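Local coordinates for ancillary protein 1 (Streptococcus pyogenes, PDB 2XI9), which acts as a pilus-presented adhesin that probably binds collagen and needs an internal thioester bond for efficient interaction with host cells, at residues Leu241-Leu247 / Leu277-Leu283. Sequence-based numbering, arbitrary orientation.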
ATOM      1  N   LEU A 241      18.698 -10.074   3.788  1.00 10.08           N
ATOM      2  CA  LEU A 241      18.373  -8.681   3.524  1.00 10.00           C
ATOM      3  C   LEU A 241      16.873  -8.499   3.315  1.00  8.39           C
ATOM      4  O   LEU A 241      16.289  -7.511   3.803  1.00  9.04           O
ATOM      5  CB  LEU A 241      19.193  -8.071   2.379  1.00  9.65           C
ATOM      6  CG  LEU A 241      19.033  -6.575   2.142  1.00 12.44           C
ATOM      7  CD1 LEU A 241      19.560  -5.789   3.341  1.00 12.25           C
ATOM      8  CD2 LEU A 241      19.765  -6.124   0.791  1.00 15.68           C
ATOM      9  N   ARG A 242      16.237  -9.445   2.624  1.00  9.21           N
ATOM     10  CA  ARG A 242      14.789  -9.401   2.444  1.00  9.08           C
ATOM     11  C   ARG A 242      14.059  -9.370   3.806  1.00  8.89           C
ATOM     12  O   ARG A 242      13.161  -8.577   4.023  1.00  9.54           O
ATOM     13  CB  ARG A 242      14.332 -10.587   1.583  1.00  9.52           C
ATOM     14  CG  ARG A 242      12.894 -10.486   1.062  1.00 10.39           C
ATOM     15  CD  ARG A 242      12.659 -11.517  -0.009  1.00  9.29           C
ATOM     16  NE  ARG A 242      11.336 -11.362  -0.628  1.00 10.75           N
ATOM     17  CZ  ARG A 242      10.996 -11.833  -1.809  1.00  7.82           C
ATOM     18  NH1 ARG A 242      11.866 -12.512  -2.552  1.00 12.25           N
ATOM     19  NH2 ARG A 242       9.751 -11.638  -2.232  1.00  8.74           N
ATOM     20  N   ALA A 243      14.441 -10.261   4.707  1.00 10.10           N
ATOM     21  CA  ALA A 243      13.858 -10.300   6.026  1.00  9.80           C
ATOM     22  C   ALA A 243      14.098  -9.009   6.812  1.00  8.32           C
ATOM     23  O   ALA A 243      13.178  -8.501   7.436  1.00  9.40           O
ATOM     24  CB  ALA A 243      14.364 -11.466   6.801  1.00  9.49           C
ATOM     25  N   ALA A 244      15.324  -8.498   6.774  1.00  9.28           N
ATOM     26  CA  ALA A 244      15.670  -7.280   7.483  1.00  9.11           C
ATOM     27  C   ALA A 244      14.794  -6.153   6.967  1.00  8.47           C
ATOM     28  O   ALA A 244      14.346  -5.335   7.751  1.00  9.23           O
ATOM     29  CB  ALA A 244      17.174  -6.965   7.309  1.00  8.62           C
ATOM     30  N   THR A 245      14.571  -6.110   5.631  1.00  9.05           N
ATOM     31  CA  THR A 245      13.717  -5.111   4.975  1.00  8.28           C
ATOM     32  C   THR A 245      12.282  -5.254   5.488  1.00  8.84           C
ATOM     33  O   THR A 245      11.629  -4.251   5.809  1.00  7.99           O
ATOM     34  CB  THR A 245      13.798  -5.182   3.366  1.00  7.64           C
ATOM     35  OG1 THR A 245      15.191  -5.226   2.937  1.00  7.72           O
ATOM     36  CG2 THR A 245      13.123  -4.001   2.711  1.00  8.91           C
ATOM     37  N   GLN A 246      11.788  -6.486   5.571  1.00  9.21           N
ATOM     38  CA  GLN A 246      10.426  -6.711   6.028  1.00  9.88           C
ATOM     39  C   GLN A 246      10.254  -6.216   7.470  1.00  9.65           C
ATOM     40  O   GLN A 246       9.246  -5.600   7.814  1.00  9.97           O
ATOM     41  CB  GLN A 246      10.075  -8.204   5.940  1.00 10.81           C
ATOM     42  CG  GLN A 246       8.636  -8.564   6.405  1.00 11.74           C
ATOM     43  CD  GLN A 246       7.549  -7.917   5.579  1.00 11.60           C
ATOM     44  OE1 GLN A 246       7.151  -8.457   4.557  1.00 10.40           O
ATOM     45  NE2 GLN A 246       7.017  -6.792   6.055  1.00  8.84           N
ATOM     46  N   LEU A 247      11.219  -6.537   8.311  1.00 10.87           N
ATOM     47  CA  LEU A 247      11.142  -6.140   9.734  1.00 10.70           C
ATOM     48  C   LEU A 247      11.256  -4.609   9.875  1.00 10.69           C
ATOM     49  O   LEU A 247      10.617  -4.036  10.704  1.00 11.97           O
ATOM     50  CB  LEU A 247      12.214  -6.871  10.549  1.00 11.65           C
ATOM     51  CG  LEU A 247      12.274  -6.542  12.047  1.00 12.87           C
ATOM     52  CD1 LEU A 247      10.939  -6.915  12.677  1.00 12.30           C
ATOM     53  CD2 LEU A 247      13.493  -7.244  12.743  1.00 13.40           C
ATOM     54  N   LEU A 277      19.699  -8.735  12.200  1.00 15.81           N
ATOM     55  CA  LEU A 277      18.991  -7.728  12.958  1.00 15.73           C
ATOM     56  C   LEU A 277      19.796  -6.396  12.977  1.00 14.86           C
ATOM     57  O   LEU A 277      19.231  -5.299  12.957  1.00 14.56           O
ATOM     58  CB  LEU A 277      18.705  -8.274  14.380  1.00 17.52           C
ATOM     59  CG  LEU A 277      17.986  -7.304  15.306  1.00 18.38           C
ATOM     60  CD1 LEU A 277      16.612  -6.944  14.748  1.00 16.08           C
ATOM     61  CD2 LEU A 277      17.912  -7.895  16.735  1.00 23.54           C
ATOM     62  N   ALA A 278      21.123  -6.460  12.980  1.00 16.23           N
ATOM     63  CA  ALA A 278      21.917  -5.209  12.967  1.00 16.39           C
ATOM     64  C   ALA A 278      21.651  -4.455  11.642  1.00 14.87           C
ATOM     65  O   ALA A 278      21.541  -3.235  11.617  1.00 13.71           O
ATOM     66  CB  ALA A 278      23.394  -5.485  13.159  1.00 17.86           C
ATOM     67  N   VAL A 279      21.523  -5.189  10.538  1.00 13.87           N
ATOM     68  CA  VAL A 279      21.185  -4.563   9.257  1.00 13.24           C
ATOM     69  C   VAL A 279      19.753  -4.006   9.251  1.00 11.93           C
ATOM     70  O   VAL A 279      19.491  -2.900   8.724  1.00 11.91           O
ATOM     71  CB  VAL A 279      21.450  -5.507   8.079  1.00 12.98           C
ATOM     72  CG1 VAL A 279      20.799  -4.967   6.773  1.00 12.86           C
ATOM     73  CG2 VAL A 279      22.947  -5.716   7.924  1.00 14.79           C
ATOM     74  N   ALA A 280      18.817  -4.702   9.889  1.00 11.80           N
ATOM     75  CA  ALA A 280      17.477  -4.156  10.026  1.00 12.02           C
ATOM     76  C   ALA A 280      17.573  -2.805  10.743  1.00 12.52           C
ATOM     77  O   ALA A 280      16.917  -1.848  10.348  1.00 13.77           O
ATOM     78  CB  ALA A 280      16.564  -5.111  10.783  1.00 11.40           C
ATOM     79  N   LYS A 281      18.400  -2.749  11.782  1.00 15.19           N
ATOM     80  CA  LYS A 281      18.620  -1.498  12.550  1.00 16.51           C
ATOM     81  C   LYS A 281      19.250  -0.367  11.691  1.00 15.78           C
ATOM     82  O   LYS A 281      18.845   0.806  11.793  1.00 14.83           O
ATOM     83  CB  LYS A 281      19.475  -1.741  13.792  1.00 18.73           C
ATOM     84  CG  LYS A 281      18.815  -2.579  14.913  1.00 23.52           C
ATOM     85  CD  LYS A 281      19.671  -2.571  16.231  1.00 29.34           C
ATOM     86  CE  LYS A 281      19.038  -3.455  17.325  1.00 31.17           C
ATOM     87  NZ  LYS A 281      19.961  -3.693  18.469  1.00 35.01           N
ATOM     88  N   ILE A 282      20.239  -0.725  10.876  1.00 14.28           N
ATOM     89  CA  ILE A 282      20.781   0.200   9.844  1.00 15.56           C
ATOM     90  C   ILE A 282      19.713   0.762   8.902  1.00 13.02           C
ATOM     91  O   ILE A 282      19.640   1.955   8.701  1.00 13.10           O
ATOM     92  CB  ILE A 282      21.924  -0.482   9.024  1.00 15.78           C
ATOM     93  CG1 ILE A 282      23.172  -0.576   9.891  1.00 19.26           C
ATOM     94  CG2 ILE A 282      22.233   0.324   7.724  1.00 17.50           C
ATOM     95  CD1 ILE A 282      24.157  -1.717   9.483  1.00 22.31           C
ATOM     96  N   LEU A 283      18.839  -0.095   8.378  1.00 12.43           N
ATOM     97  CA  LEU A 283      17.774   0.349   7.504  1.00 10.97           C
ATOM     98  C   LEU A 283      16.868   1.355   8.212  1.00 11.35           C
ATOM     99  O   LEU A 283      16.559   2.432   7.680  1.00  9.70           O
ATOM    100  CB  LEU A 283      16.988  -0.832   6.982  1.00 10.99           C
ATOM    101  CG  LEU A 283      17.711  -1.789   6.027  1.00 13.74           C
ATOM    102  CD1 LEU A 283      16.729  -2.950   5.678  1.00 10.75           C
ATOM    103  CD2 LEU A 283      18.245  -1.079   4.796  1.00 16.90           C
TER
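Leu247 and Leu277 meet because each side chain leaves its helix with CG trans to the backbone N (chi1 179° for both), which carries CD2 of Leu247 to 3.7 Å from CD1 of Leu277, the two branches approaching at a slant; leucine is long enough to span the gap beside the crossing point. Leu283 takes the other common leucine shape, CG trans to the carbonyl carbon (chi1 -67°), and its reach lays CD1 on the neighbouring backbone, 3.8 Å from CA of Thr245. Between these leucines the axes of segments 241-247 and 277-283 come within 8.4 Å and cross at -50°, and Ala244 and Ala280 face each other with CA atoms 4.4 Å apart. Their small methyls suit this close approach, where CB of Ala280 lies 3.8 Å from O of Ala244. At the Leu241 end, beta-branched Val279 sets one methyl, CG1, against both CD1 of Leu241, the side chains crossing nearly at right angles, and CB of Ala244. No hydrogen bond joins the two segments. Thr245 can sit buried because its hydroxyl returns to its own helix: OG1 donates to O of Leu241 at 2.7 Å, from the face of that carbonyl opposite Thr245 N, and is also hydrogen-bonded to the backbone N of Tyr224. Leu263 of helix 260-263 touches both Leu247 and Leu277. Small residues at the crossing point and an angle common in ridges-into-grooves packing mark this as close helix-helix packing, a buried contact between helices 238-253 and 274-288 within the thioester domain.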